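Local coordinates for DNA mismatch repair protein MutS (Thermus aquaticus, PDB 1FW6) that recognises mismatched bases in DNA and, as a weak ABC-type ATPase, takes part in the repair of those mismatches, at residues C[30-35]-C[91-96]; C[568-573]-C[726-731]; C[330-335]-C[518-523]; C[290-295]-C[603-608]. All blocks are in the same frame, centred on the assembly; numbering follows the deposited sequence.

Contact 1: C[30-35]-C[91-96]; sequences YLLLFQ and RLAVAD
The Tyr30 ring lies against the aliphatic part of Arg91: Arg91 CB stands 3.8 Å from the ring centroid in a CH-pi contact, and Arg91 CD sits over the face near the rim. Arg91 is extended from CG to NE, and its guanidinium stands farther out above the same face, at most a weak cation-pi attraction, where NE binds Ser203 OG. With an alanine in place of Tyr30, Arg91 would probably lose the flat surface its methylenes lie on and turn more freely. Beyond this pair the strands run parallel, and Leu31, Leu33, Ala93 and Ala95 pair across them. Leu31 N donates to Arg91 O at 2.7 Å, and Leu31 O accepts from Ala93 N at 2.9 Å. Leu33 repeats the pattern, its N giving to Ala93 O at 2.9 Å and its O taking Ala95 N at 3.1 Å; the next rung, Gln35 N to Ala95 O, is less certain. The backbone of Phe34 bonds instead to strand 39-43, those of Leu92 and Val94 to strand 110-116. Leu32 CD1 reaches Ala93 CB (3.7 Å) on one face of the sheet, and Leu33 CD1 meets Leu92 CD2 (3.9 Å) on the other. Asp96 OD1 and OD2 are bonded to Tyr40 OH and Thr113 OG1. In the mixed sheet of MutS domain I, those two strands flank the pair; helix 15-24 packs on Leu32 and Phe34, helix 78-86 on Leu33, Leu92 and Val94.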
loop_
_atom_site.group_PDB
_atom_site.type_symbol
_atom_site.label_atom_id
_atom_site.label_comp_id
_atom_site.label_asym_id
_atom_site.label_seq_id
_atom_site.Cartn_x
_atom_site.Cartn_y
_atom_site.Cartn_z
ATOM N N TYR C 30 -3.448 9.928 -21.489
ATOM C CA TYR C 30 -4.600 10.032 -20.608
ATOM C C TYR C 30 -5.549 8.870 -20.852
ATOM O O TYR C 30 -5.712 8.430 -21.993
ATOM C CB TYR C 30 -5.351 11.342 -20.870
ATOM C CG TYR C 30 -4.583 12.585 -20.509
ATOM C CD1 TYR C 30 -3.431 12.951 -21.209
ATOM C CD2 TYR C 30 -4.999 13.394 -19.455
ATOM C CE1 TYR C 30 -2.713 14.097 -20.864
ATOM C CE2 TYR C 30 -4.289 14.538 -19.104
ATOM C CZ TYR C 30 -3.149 14.888 -19.809
ATOM O OH TYR C 30 -2.458 16.023 -19.455
ATOM N N LEU C 31 -6.159 8.358 -19.786
ATOM C CA LEU C 31 -7.125 7.285 -19.952
ATOM C C LEU C 31 -8.429 7.992 -20.250
ATOM O O LEU C 31 -8.982 8.688 -19.398
ATOM C CB LEU C 31 -7.268 6.440 -18.690
ATOM C CG LEU C 31 -8.280 5.301 -18.842
ATOM C CD1 LEU C 31 -8.084 4.583 -20.161
ATOM C CD2 LEU C 31 -8.123 4.346 -17.688
ATOM N N LEU C 32 -8.902 7.813 -21.478
ATOM C CA LEU C 32 -10.117 8.452 -21.941
ATOM C C LEU C 32 -11.377 7.755 -21.488
ATOM O O LEU C 32 -11.598 6.590 -21.799
ATOM C CB LEU C 32 -10.113 8.525 -23.464
ATOM C CG LEU C 32 -11.299 9.220 -24.129
ATOM C CD1 LEU C 32 -11.213 10.721 -23.947
ATOM C CD2 LEU C 32 -11.288 8.873 -25.596
ATOM N N LEU C 33 -12.201 8.496 -20.756
ATOM C CA LEU C 33 -13.477 8.006 -20.253
ATOM C C LEU C 33 -14.556 8.656 -21.124
ATOM O O LEU C 33 -14.887 9.835 -20.969
ATOM C CB LEU C 33 -13.626 8.374 -18.777
ATOM C CG LEU C 33 -12.505 7.750 -17.937
ATOM C CD1 LEU C 33 -12.505 8.316 -16.543
ATOM C CD2 LEU C 33 -12.680 6.252 -17.904
ATOM N N PHE C 34 -15.064 7.849 -22.056
ATOM C CA PHE C 34 -16.065 8.226 -23.049
ATOM C C PHE C 34 -17.477 8.227 -22.497
ATOM O O PHE C 34 -17.975 7.204 -22.040
ATOM C CB PHE C 34 -15.977 7.246 -24.225
ATOM C CG PHE C 34 -16.405 7.824 -25.545
ATOM C CD1 PHE C 34 -15.803 8.979 -26.045
ATOM C CD2 PHE C 34 -17.377 7.184 -26.312
ATOM C CE1 PHE C 34 -16.162 9.489 -27.294
ATOM C CE2 PHE C 34 -17.746 7.681 -27.558
ATOM C CZ PHE C 34 -17.137 8.836 -28.055
ATOM N N GLN C 35 -18.122 9.383 -22.570
ATOM C CA GLN C 35 -19.485 9.559 -22.085
ATOM C C GLN C 35 -20.537 9.132 -23.118
ATOM O O GLN C 35 -20.833 9.852 -24.072
ATOM C CB GLN C 35 -19.661 11.035 -21.669
ATOM C CG GLN C 35 -21.031 11.692 -21.882
ATOM C CD GLN C 35 -22.084 11.259 -20.882
ATOM O OE1 GLN C 35 -22.939 12.060 -20.488
ATOM N NE2 GLN C 35 -22.039 9.990 -20.474
ATOM N N ARG C 91 -3.915 9.569 -15.767
ATOM C CA ARG C 91 -4.401 10.930 -15.963
ATOM C C ARG C 91 -5.723 10.632 -16.654
ATOM O O ARG C 91 -5.762 9.845 -17.598
ATOM C CB ARG C 91 -3.514 11.735 -16.918
ATOM C CG ARG C 91 -2.071 11.929 -16.478
ATOM C CD ARG C 91 -1.366 12.990 -17.337
ATOM N NE ARG C 91 0.051 13.069 -17.011
ATOM C CZ ARG C 91 0.955 12.174 -17.392
ATOM N NH1 ARG C 91 0.590 11.133 -18.131
ATOM N NH2 ARG C 91 2.220 12.304 -17.010
ATOM N N LEU C 92 -6.807 11.232 -16.190
ATOM C CA LEU C 92 -8.097 10.964 -16.804
ATOM C C LEU C 92 -8.509 12.030 -17.818
ATOM O O LEU C 92 -8.252 13.224 -17.630
ATOM C CB LEU C 92 -9.165 10.825 -15.719
ATOM C CG LEU C 92 -8.866 9.724 -14.704
ATOM C CD1 LEU C 92 -9.957 9.674 -13.656
ATOM C CD2 LEU C 92 -8.750 8.392 -15.417
ATOM N N ALA C 93 -9.131 11.583 -18.904
ATOM C CA ALA C 93 -9.606 12.485 -19.939
ATOM C C ALA C 93 -11.110 12.295 -19.977
ATOM O O ALA C 93 -11.597 11.284 -20.483
ATOM C CB ALA C 93 -8.999 12.121 -21.269
ATOM N N VAL C 94 -11.847 13.255 -19.432
ATOM C CA VAL C 94 -13.301 13.157 -19.401
ATOM C C VAL C 94 -13.963 13.750 -20.644
ATOM O O VAL C 94 -14.005 14.966 -20.823
ATOM C CB VAL C 94 -13.874 13.841 -18.132
ATOM C CG1 VAL C 94 -15.404 13.794 -18.143
ATOM C CG2 VAL C 94 -13.328 13.149 -16.888
ATOM N N ALA C 95 -14.469 12.866 -21.499
ATOM C CA ALA C 95 -15.147 13.255 -22.729
ATOM C C ALA C 95 -16.653 13.164 -22.485
ATOM O O ALA C 95 -17.205 12.072 -22.399
ATOM C CB ALA C 95 -14.740 12.322 -23.860
ATOM N N ASP C 96 -17.316 14.309 -22.376
ATOM C CA ASP C 96 -18.755 14.324 -22.111
ATOM C C ASP C 96 -19.651 14.642 -23.314
ATOM O O ASP C 96 -19.170 14.980 -24.400
ATOM C CB ASP C 96 -19.071 15.327 -20.994
ATOM C CG ASP C 96 -18.527 14.900 -19.656
ATOM O OD1 ASP C 96 -18.812 13.757 -19.263
ATOM O OD2 ASP C 96 -17.828 15.702 -18.999
#

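Contact 2: C[568-573]-C[726-731]; sequences VPNDLE and HQVLPG. With ADP (adenosine-5'-diphosphate), chain H.
Asn570 reaches across to Val728 and His726 with every atom of its side chain. CB rests 3.8 Å from Val728 CG2, and CG lies against the same methyl. With CG anti to the carbonyl carbon (chi1 -81°), the amide faces the other backbone: OD1 takes Val728 N at 2.8 Å, the donor standing 52° out of the carbonyl plane, while ND2 gives to His726 O at 2.9 Å. This double link borders the adenine pocket of the P-loop ATPase domain, where His726 lays one face of its imidazole over the base, centred on ADP C4, and ND1 bonds Ala587 O. An alanine instead of Asn570 would probably leave Val728 N and His726 O without their amide mates and segment 726-731 less firmly placed beside the nucleotide. Val568 reads the base with its backbone: its N donates to ADP N1 at 2.9 Å and its O accepts from ADP N6 at 3.0 Å. Val568 CG2 meets the edge of the His726 ring.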
loop_
_atom_site.group_PDB
_atom_site.type_symbol
_atom_site.label_atom_id
_atom_site.label_comp_id
_atom_site.label_asym_id
_atom_site.label_seq_id
_atom_site.Cartn_x
_atom_site.Cartn_y
_atom_site.Cartn_z
ATOM N N VAL C 568 10.477 14.103 30.869
ATOM C CA VAL C 568 11.174 14.887 31.880
ATOM C C VAL C 568 11.629 16.222 31.297
ATOM O O VAL C 568 12.498 16.272 30.439
ATOM C CB VAL C 568 12.407 14.152 32.386
ATOM C CG1 VAL C 568 12.976 14.876 33.591
ATOM C CG2 VAL C 568 12.057 12.726 32.717
ATOM N N PRO C 569 11.051 17.330 31.768
ATOM C CA PRO C 569 11.464 18.630 31.226
ATOM C C PRO C 569 12.946 18.914 31.462
ATOM O O PRO C 569 13.572 18.295 32.323
ATOM C CB PRO C 569 10.572 19.617 31.981
ATOM C CG PRO C 569 9.364 18.792 32.353
ATOM C CD PRO C 569 9.967 17.480 32.753
ATOM N N ASN C 570 13.503 19.845 30.689
ATOM C CA ASN C 570 14.903 20.249 30.839
ATOM C C ASN C 570 15.120 21.720 30.514
ATOM O O ASN C 570 14.292 22.350 29.850
ATOM C CB ASN C 570 15.810 19.383 29.973
ATOM C CG ASN C 570 16.119 18.067 30.623
ATOM O OD1 ASN C 570 16.605 18.032 31.752
ATOM N ND2 ASN C 570 15.836 16.973 29.927
ATOM N N ASP C 571 16.234 22.269 30.996
ATOM C CA ASP C 571 16.561 23.675 30.762
ATOM C C ASP C 571 17.649 23.871 29.720
ATOM O O ASP C 571 18.286 22.924 29.261
ATOM C CB ASP C 571 17.024 24.351 32.055
ATOM C CG ASP C 571 16.012 24.249 33.181
ATOM O OD1 ASP C 571 14.803 24.460 32.943
ATOM O OD2 ASP C 571 16.439 23.973 34.319
ATOM N N LEU C 572 17.859 25.133 29.362
ATOM C CA LEU C 572 18.880 25.503 28.393
ATOM C C LEU C 572 19.115 27.009 28.299
ATOM O O LEU C 572 18.170 27.788 28.227
ATOM C CB LEU C 572 18.514 24.966 27.007
ATOM C CG LEU C 572 19.511 25.341 25.911
ATOM C CD1 LEU C 572 20.899 24.942 26.352
ATOM C CD2 LEU C 572 19.146 24.666 24.610
ATOM N N GLU C 573 20.384 27.411 28.324
ATOM C CA GLU C 573 20.761 28.817 28.182
ATOM C C GLU C 573 21.911 28.858 27.197
ATOM O O GLU C 573 22.981 28.320 27.456
ATOM C CB GLU C 573 21.201 29.445 29.507
ATOM C CG GLU C 573 20.053 29.725 30.455
ATOM C CD GLU C 573 20.320 30.886 31.405
ATOM O OE1 GLU C 573 20.639 31.991 30.916
ATOM O OE2 GLU C 573 20.194 30.699 32.636
ATOM N N HIS C 726 16.877 11.495 32.789
ATOM C CA HIS C 726 16.958 12.423 31.679
ATOM C C HIS C 726 17.283 13.867 32.035
ATOM O O HIS C 726 17.121 14.754 31.205
ATOM C CB HIS C 726 15.659 12.341 30.883
ATOM C CG HIS C 726 15.331 10.956 30.411
ATOM N ND1 HIS C 726 16.207 10.194 29.671
ATOM C CD2 HIS C 726 14.200 10.219 30.529
ATOM C CE1 HIS C 726 15.629 9.050 29.346
ATOM N NE2 HIS C 726 14.411 9.041 29.853
ATOM N N GLN C 727 17.729 14.119 33.262
ATOM C CA GLN C 727 18.080 15.485 33.633
ATOM C C GLN C 727 19.276 15.884 32.792
ATOM O O GLN C 727 20.267 15.168 32.748
ATOM C CB GLN C 727 18.486 15.595 35.106
ATOM C CG GLN C 727 17.390 15.967 36.072
ATOM C CD GLN C 727 16.311 14.922 36.121
ATOM O OE1 GLN C 727 16.601 13.720 36.115
ATOM N NE2 GLN C 727 15.053 15.364 36.175
ATOM N N VAL C 728 19.186 17.017 32.112
ATOM C CA VAL C 728 20.302 17.482 31.314
ATOM C C VAL C 728 21.081 18.398 32.240
ATOM O O VAL C 728 20.879 19.602 32.265
ATOM C CB VAL C 728 19.833 18.251 30.055
ATOM C CG1 VAL C 728 21.040 18.733 29.259
ATOM C CG2 VAL C 728 18.979 17.347 29.189
ATOM N N LEU C 729 21.966 17.794 33.017
ATOM C CA LEU C 729 22.785 18.512 33.982
ATOM C C LEU C 729 23.980 19.276 33.397
ATOM O O LEU C 729 24.563 18.893 32.376
ATOM C CB LEU C 729 23.261 17.524 35.045
ATOM C CG LEU C 729 22.134 16.707 35.694
ATOM C CD1 LEU C 729 22.736 15.685 36.675
ATOM C CD2 LEU C 729 21.150 17.656 36.398
ATOM N N PRO C 730 24.376 20.367 34.064
ATOM C CA PRO C 730 25.493 21.212 33.641
ATOM C C PRO C 730 26.827 20.537 33.877
ATOM O O PRO C 730 26.979 19.770 34.826
ATOM C CB PRO C 730 25.320 22.447 34.501
ATOM C CG PRO C 730 24.884 21.849 35.781
ATOM C CD PRO C 730 23.851 20.823 35.358
ATOM N N GLY C 731 27.791 20.843 33.018
ATOM C CA GLY C 731 29.106 20.243 33.143
ATOM C C GLY C 731 29.240 19.089 32.169
ATOM O O GLY C 731 28.248 18.622 31.624
HETATM P PB ADP H . 20.718 9.497 23.217
HETATM O O1B ADP H . 21.402 8.222 22.844
HETATM O O2B ADP H . 20.731 10.042 24.574
HETATM O O3B ADP H . 21.134 10.587 22.124
HETATM P PA ADP H . 17.847 9.604 23.051
HETATM O O1A ADP H . 17.258 10.182 21.854
HETATM O O2A ADP H . 17.802 10.367 24.297
HETATM O O3A ADP H . 19.296 9.221 22.618
HETATM O "O5'" ADP H . 17.298 8.160 23.476
HETATM C "C5'" ADP H . 15.877 8.013 23.285
HETATM C "C4'" ADP H . 14.859 7.506 24.274
HETATM O "O4'" ADP H . 14.996 8.215 25.524
HETATM C "C3'" ADP H . 13.640 8.171 23.645
HETATM O "O3'" ADP H . 13.002 7.313 22.700
HETATM C "C2'" ADP H . 12.729 8.579 24.767
HETATM O "O2'" ADP H . 11.815 7.541 25.073
HETATM C "C1'" ADP H . 13.764 8.822 25.882
HETATM N N9 ADP H . 13.969 10.218 26.299
HETATM C C8 ADP H . 14.996 11.073 25.978
HETATM N N7 ADP H . 14.958 12.249 26.534
HETATM C C5 ADP H . 13.803 12.191 27.280
HETATM C C6 ADP H . 13.150 13.105 28.170
HETATM N N6 ADP H . 13.641 14.305 28.419
HETATM N N1 ADP H . 11.984 12.761 28.799
HETATM C C2 ADP H . 11.467 11.525 28.567
HETATM N N3 ADP H . 12.007 10.584 27.756
HETATM C C4 ADP H . 13.164 10.959 27.137
HETATM O O HOH W 1 20.516 22.564 30.946
#

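Contact 3: C[330-335]-C[518-523]; sequences ADLERL and REAARI
Ala521 CB touches the first turn of helix 332-340, 3.8 Å from Glu333 CB in an apolar contact and in van der Waals packing against the backbone at Glu333 N, 3.7 Å away. Leu332 adds to the apolar contacts from beside it: its CB lies 4.2 Å from Ala521 CB, and its CD2 branch reaches Ala520 CB at 4.3 Å. The small alanines let the backbones come close, with the CA atoms of Glu333 and Arg518 5.3 Å apart. In the helical domain III of MutS, the N-terminal end of helix 332-340 thus rests against the long helix 514-540. Capping belongs to that same end: Asp331 is the N-cap residue, and its OD1 accepts Arg334 N at 3.1 Å; Arg334 N meets OD1 from above the carboxylate plane, 53° out of it. No hydrogen bond crosses between the segments. The backbone O of Glu333 lies loosely over one face of the Arg518 guanidinium, 4.2 Å from NH1, with no bond. Among the charged groups, Glu333, with CG anti to the backbone N (chi1 171°) and the chain stretched out beyond, gives its OE1 to a salt bridge with Arg286; Arg518 NH2 pairs with Glu340. Arg518 NH1 also donates to Thr152 O, in the turn between strands 143-149 and 154-160, and Arg334 NE bonds Ser151 OG in the same turn.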
loop_
_atom_site.group_PDB
_atom_site.type_symbol
_atom_site.label_atom_id
_atom_site.label_comp_id
_atom_site.label_asym_id
_atom_site.label_seq_id
_atom_site.Cartn_x
_atom_site.Cartn_y
_atom_site.Cartn_z
ATOM N N ALA C 330 -17.734 25.544 5.883
ATOM C CA ALA C 330 -17.205 24.889 4.696
ATOM C C ALA C 330 -16.041 25.655 4.091
ATOM O O ALA C 330 -15.758 26.792 4.458
ATOM C CB ALA C 330 -18.300 24.719 3.665
ATOM N N ASP C 331 -15.367 25.005 3.155
ATOM C CA ASP C 331 -14.219 25.571 2.454
ATOM C C ASP C 331 -14.683 26.717 1.540
ATOM O O ASP C 331 -14.804 26.540 0.333
ATOM C CB ASP C 331 -13.561 24.466 1.612
ATOM C CG ASP C 331 -12.114 24.743 1.314
ATOM O OD1 ASP C 331 -11.783 25.932 1.106
ATOM O OD2 ASP C 331 -11.318 23.770 1.280
ATOM N N LEU C 332 -14.958 27.887 2.100
ATOM C CA LEU C 332 -15.412 29.003 1.268
ATOM C C LEU C 332 -14.428 29.358 0.153
ATOM O O LEU C 332 -14.818 29.643 -0.975
ATOM C CB LEU C 332 -15.687 30.238 2.138
ATOM C CG LEU C 332 -17.077 30.298 2.792
ATOM C CD1 LEU C 332 -17.296 29.062 3.625
ATOM C CD2 LEU C 332 -17.204 31.541 3.651
ATOM N N GLU C 333 -13.148 29.328 0.491
ATOM C CA GLU C 333 -12.077 29.640 -0.437
ATOM C C GLU C 333 -12.144 28.751 -1.657
ATOM O O GLU C 333 -11.945 29.215 -2.773
ATOM C CB GLU C 333 -10.734 29.466 0.261
ATOM C CG GLU C 333 -9.522 29.552 -0.652
ATOM C CD GLU C 333 -8.221 29.587 0.127
ATOM O OE1 GLU C 333 -7.984 28.688 0.959
ATOM O OE2 GLU C 333 -7.441 30.524 -0.101
ATOM N N ARG C 334 -12.406 27.470 -1.459
ATOM C CA ARG C 334 -12.511 26.582 -2.603
ATOM C C ARG C 334 -13.861 26.729 -3.300
ATOM O O ARG C 334 -13.959 26.681 -4.526
ATOM C CB ARG C 334 -12.293 25.139 -2.162
ATOM C CG ARG C 334 -10.835 24.764 -2.156
ATOM C CD ARG C 334 -10.562 23.417 -1.543
ATOM N NE ARG C 334 -9.185 23.075 -1.828
ATOM C CZ ARG C 334 -8.494 22.134 -1.212
ATOM N NH1 ARG C 334 -9.046 21.418 -0.250
ATOM N NH2 ARG C 334 -7.246 21.907 -1.578
ATOM N N LEU C 335 -14.901 26.917 -2.503
ATOM C CA LEU C 335 -16.238 27.079 -3.023
ATOM C C LEU C 335 -16.260 28.316 -3.912
ATOM O O LEU C 335 -16.848 28.304 -4.994
ATOM C CB LEU C 335 -17.220 27.229 -1.860
ATOM C CG LEU C 335 -18.635 26.656 -2.010
ATOM C CD1 LEU C 335 -19.510 27.587 -2.822
ATOM C CD2 LEU C 335 -18.537 25.280 -2.660
ATOM N N ARG C 518 -14.113 35.029 -0.668
ATOM C CA ARG C 518 -12.686 34.870 -0.452
ATOM C C ARG C 518 -12.176 35.619 0.764
ATOM O O ARG C 518 -11.379 35.071 1.529
ATOM C CB ARG C 518 -11.898 35.320 -1.670
ATOM C CG ARG C 518 -11.770 34.263 -2.728
ATOM C CD ARG C 518 -11.117 34.803 -3.992
ATOM N NE ARG C 518 -11.123 33.799 -5.042
ATOM C CZ ARG C 518 -10.383 32.701 -5.009
ATOM N NH1 ARG C 518 -9.572 32.481 -3.979
ATOM N NH2 ARG C 518 -10.480 31.807 -5.985
ATOM N N GLU C 519 -12.617 36.855 0.979
ATOM C CA GLU C 519 -12.076 37.535 2.140
ATOM C C GLU C 519 -12.575 37.008 3.465
ATOM O O GLU C 519 -11.877 37.119 4.471
ATOM C CB GLU C 519 -12.277 39.039 2.115
ATOM C CG GLU C 519 -11.228 39.650 3.048
ATOM C CD GLU C 519 -11.532 41.057 3.477
ATOM O OE1 GLU C 519 -11.654 41.934 2.586
ATOM O OE2 GLU C 519 -11.641 41.285 4.708
ATOM N N ALA C 520 -13.785 36.460 3.474
ATOM C CA ALA C 520 -14.320 35.884 4.697
ATOM C C ALA C 520 -13.462 34.644 4.955
ATOM O O ALA C 520 -13.077 34.360 6.087
ATOM C CB ALA C 520 -15.778 35.500 4.517
ATOM N N ALA C 521 -13.144 33.927 3.884
ATOM C CA ALA C 521 -12.319 32.734 3.984
ATOM C C ALA C 521 -11.019 33.027 4.757
ATOM O O ALA C 521 -10.701 32.321 5.727
ATOM C CB ALA C 521 -12.003 32.210 2.589
ATOM N N ARG C 522 -10.283 34.066 4.335
ATOM C CA ARG C 522 -9.023 34.466 4.988
ATOM C C ARG C 522 -9.223 34.777 6.470
ATOM O O ARG C 522 -8.547 34.204 7.322
ATOM C CB ARG C 522 -8.429 35.723 4.342
ATOM C CG ARG C 522 -8.254 35.675 2.855
ATOM C CD ARG C 522 -8.408 37.070 2.279
ATOM N NE ARG C 522 -8.606 37.042 0.830
ATOM C CZ ARG C 522 -9.122 38.042 0.122
ATOM N NH1 ARG C 522 -9.505 39.162 0.723
ATOM N NH2 ARG C 522 -9.239 37.929 -1.195
ATOM N N ILE C 523 -10.135 35.708 6.758
ATOM C CA ILE C 523 -10.435 36.118 8.127
ATOM C C ILE C 523 -10.816 34.928 8.982
ATOM O O ILE C 523 -10.280 34.738 10.075
ATOM C CB ILE C 523 -11.588 37.137 8.178
ATOM C CG1 ILE C 523 -11.149 38.442 7.535
ATOM C CG2 ILE C 523 -12.002 37.391 9.611
ATOM C CD1 ILE C 523 -12.162 39.554 7.668
#

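Contact 4: C[290-295]-C[603-608]; sequences SWLRHP and AQVGSF
Val605 points its CG2 methyl at the last turn of helix 282-293, between the side chains of Trp291 and Leu292. CG2 lies 4.0 Å from Trp291 CB, against the carbonyl of that residue, and 4.2 Å from Leu292 CD2, Leu292 and Val605 crossing at a slant. Trp291 holds CG anti to its carbonyl carbon (chi1 -78°), which sends the indole past the methyl, with CE3 3.7 Å from Val605 O; that oxygen also receives a weak bond from Arg305, whose guanidinium makes a cation-pi contact with the indole. At the other end Pro295, just past the helix, sets its ring beside Gln604, CB to CB 4.2 Å. The Gln604 amide turns to other partners: OE1 accepts Phe619 N, and NE2 donates to Leu296 O. All five touching residues are buried, and no hydrogen bond crosses between the two segments. The contact joins domain III to the ATPase domain, where helix 589-603, which follows the P-loop, comes to its end. That end is a Schellman motif: Gly606, at positive phi, is the C-prime residue, its N bonded to Ala603 O at 2.8 Å, while Ser607 N reaches back to Leu602 O.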
loop_
_atom_site.group_PDB
_atom_site.type_symbol
_atom_site.label_atom_id
_atom_site.label_comp_id
_atom_site.label_asym_id
_atom_site.label_seq_id
_atom_site.Cartn_x
_atom_site.Cartn_y
_atom_site.Cartn_z
ATOM N N SER C 290 1.008 26.579 6.002
ATOM C CA SER C 290 1.787 27.592 5.313
ATOM C C SER C 290 2.723 28.274 6.290
ATOM O O SER C 290 3.883 28.530 5.973
ATOM C CB SER C 290 0.865 28.636 4.695
ATOM O OG SER C 290 1.618 29.706 4.160
ATOM N N TRP C 291 2.205 28.581 7.475
ATOM C CA TRP C 291 2.994 29.234 8.504
ATOM C C TRP C 291 4.196 28.391 8.909
ATOM O O TRP C 291 5.286 28.931 9.079
ATOM C CB TRP C 291 2.126 29.522 9.720
ATOM C CG TRP C 291 1.239 30.722 9.567
ATOM C CD1 TRP C 291 1.050 31.464 8.443
ATOM C CD2 TRP C 291 0.417 31.312 10.581
ATOM N NE1 TRP C 291 0.153 32.486 8.687
ATOM C CE2 TRP C 291 -0.248 32.413 9.995
ATOM C CE3 TRP C 291 0.176 31.018 11.930
ATOM C CZ2 TRP C 291 -1.137 33.223 10.709
ATOM C CZ3 TRP C 291 -0.709 31.822 12.642
ATOM C CH2 TRP C 291 -1.355 32.912 12.029
ATOM N N LEU C 292 4.009 27.081 9.064
ATOM C CA LEU C 292 5.113 26.195 9.436
ATOM C C LEU C 292 6.152 26.074 8.319
ATOM O O LEU C 292 7.356 25.952 8.583
ATOM C CB LEU C 292 4.597 24.799 9.798
ATOM C CG LEU C 292 4.069 24.545 11.218
ATOM C CD1 LEU C 292 3.351 23.208 11.284
ATOM C CD2 LEU C 292 5.215 24.574 12.184
ATOM N N ARG C 293 5.687 26.106 7.074
ATOM C CA ARG C 293 6.580 26.012 5.923
ATOM C C ARG C 293 7.572 27.170 5.898
ATOM O O ARG C 293 8.705 27.016 5.455
ATOM C CB ARG C 293 5.785 26.049 4.621
ATOM C CG ARG C 293 5.654 24.733 3.899
ATOM C CD ARG C 293 5.350 24.981 2.418
ATOM N NE ARG C 293 4.058 25.628 2.217
ATOM C CZ ARG C 293 2.898 24.999 2.320
ATOM N NH1 ARG C 293 2.873 23.697 2.611
ATOM N NH2 ARG C 293 1.769 25.675 2.149
ATOM N N HIS C 294 7.137 28.333 6.360
ATOM C CA HIS C 294 7.984 29.513 6.359
ATOM C C HIS C 294 7.815 30.356 7.621
ATOM O O HIS C 294 7.078 31.346 7.624
ATOM C CB HIS C 294 7.671 30.373 5.134
ATOM C CG HIS C 294 8.166 29.799 3.840
ATOM N ND1 HIS C 294 7.320 29.464 2.804
ATOM C CD2 HIS C 294 9.421 29.544 3.397
ATOM C CE1 HIS C 294 8.035 29.030 1.778
ATOM N NE2 HIS C 294 9.311 29.070 2.113
ATOM N N PRO C 295 8.503 29.973 8.710
ATOM C CA PRO C 295 8.434 30.696 9.983
ATOM C C PRO C 295 8.917 32.121 9.764
ATOM O O PRO C 295 9.762 32.368 8.908
ATOM C CB PRO C 295 9.381 29.909 10.886
ATOM C CG PRO C 295 9.384 28.529 10.289
ATOM C CD PRO C 295 9.387 28.795 8.816
ATOM N N ALA C 603 7.918 28.809 18.238
ATOM C CA ALA C 603 7.914 30.222 18.595
ATOM C C ALA C 603 7.898 31.108 17.356
ATOM O O ALA C 603 7.017 31.967 17.198
ATOM C CB ALA C 603 9.134 30.548 19.448
ATOM N N GLN C 604 8.864 30.908 16.470
ATOM C CA GLN C 604 8.919 31.719 15.264
ATOM C C GLN C 604 7.839 31.395 14.236
ATOM O O GLN C 604 8.038 31.564 13.032
ATOM C CB GLN C 604 10.304 31.636 14.636
ATOM C CG GLN C 604 11.335 32.441 15.411
ATOM C CD GLN C 604 12.715 32.336 14.821
ATOM O OE1 GLN C 604 13.588 31.654 15.361
ATOM N NE2 GLN C 604 12.921 32.998 13.698
ATOM N N VAL C 605 6.693 30.931 14.724
ATOM C CA VAL C 605 5.552 30.619 13.875
ATOM C C VAL C 605 4.361 31.258 14.566
ATOM O O VAL C 605 3.254 31.293 14.029
ATOM C CB VAL C 605 5.338 29.090 13.722
ATOM C CG1 VAL C 605 4.156 28.602 14.569
ATOM C CG2 VAL C 605 5.120 28.765 12.283
ATOM N N GLY C 606 4.612 31.765 15.772
ATOM C CA GLY C 606 3.584 32.448 16.534
ATOM C C GLY C 606 2.783 31.607 17.497
ATOM O O GLY C 606 1.764 32.061 18.007
ATOM N N SER C 607 3.232 30.386 17.754
ATOM C CA SER C 607 2.520 29.510 18.659
ATOM C C SER C 607 3.181 29.469 20.021
ATOM O O SER C 607 4.366 29.750 20.144
ATOM C CB SER C 607 2.480 28.099 18.079
ATOM O OG SER C 607 2.498 27.125 19.107
ATOM N N PHE C 608 2.406 29.131 21.048
ATOM C CA PHE C 608 2.954 29.001 22.385
ATOM C C PHE C 608 3.823 27.748 22.342
ATOM O O PHE C 608 3.686 26.927 21.432
ATOM C CB PHE C 608 1.824 28.837 23.393
ATOM C CG PHE C 608 1.153 30.126 23.768
ATOM C CD1 PHE C 608 1.110 31.193 22.874
ATOM C CD2 PHE C 608 0.574 30.277 25.026
ATOM C CE1 PHE C 608 0.507 32.397 23.237
ATOM C CE2 PHE C 608 -0.034 31.469 25.397
ATOM C CZ PHE C 608 -0.069 32.535 24.505
#

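From the N terminus, contact 1 comes first and closes a loop within domain I before any other opens. Contact 4 opens next at 290-295 and is the longest in reach, closing only at 603-608. Contact 3, from 330-335 to 518-523, falls wholly within that span and ties two helices of domain III, its nearest atoms about 8 Å from contact 4. Contact 2 opens at 568-573, before contact 4 has closed, and ends at 726-731, so these two cross. Contact 4 links domain III to the ATPase domain; contact 2 joins the start of strand 570-574 to the segment leading into strand 729-730, beside the bound ADP. Contacts 1 and 2 lie farthest apart, their centres about 61 Å from each other.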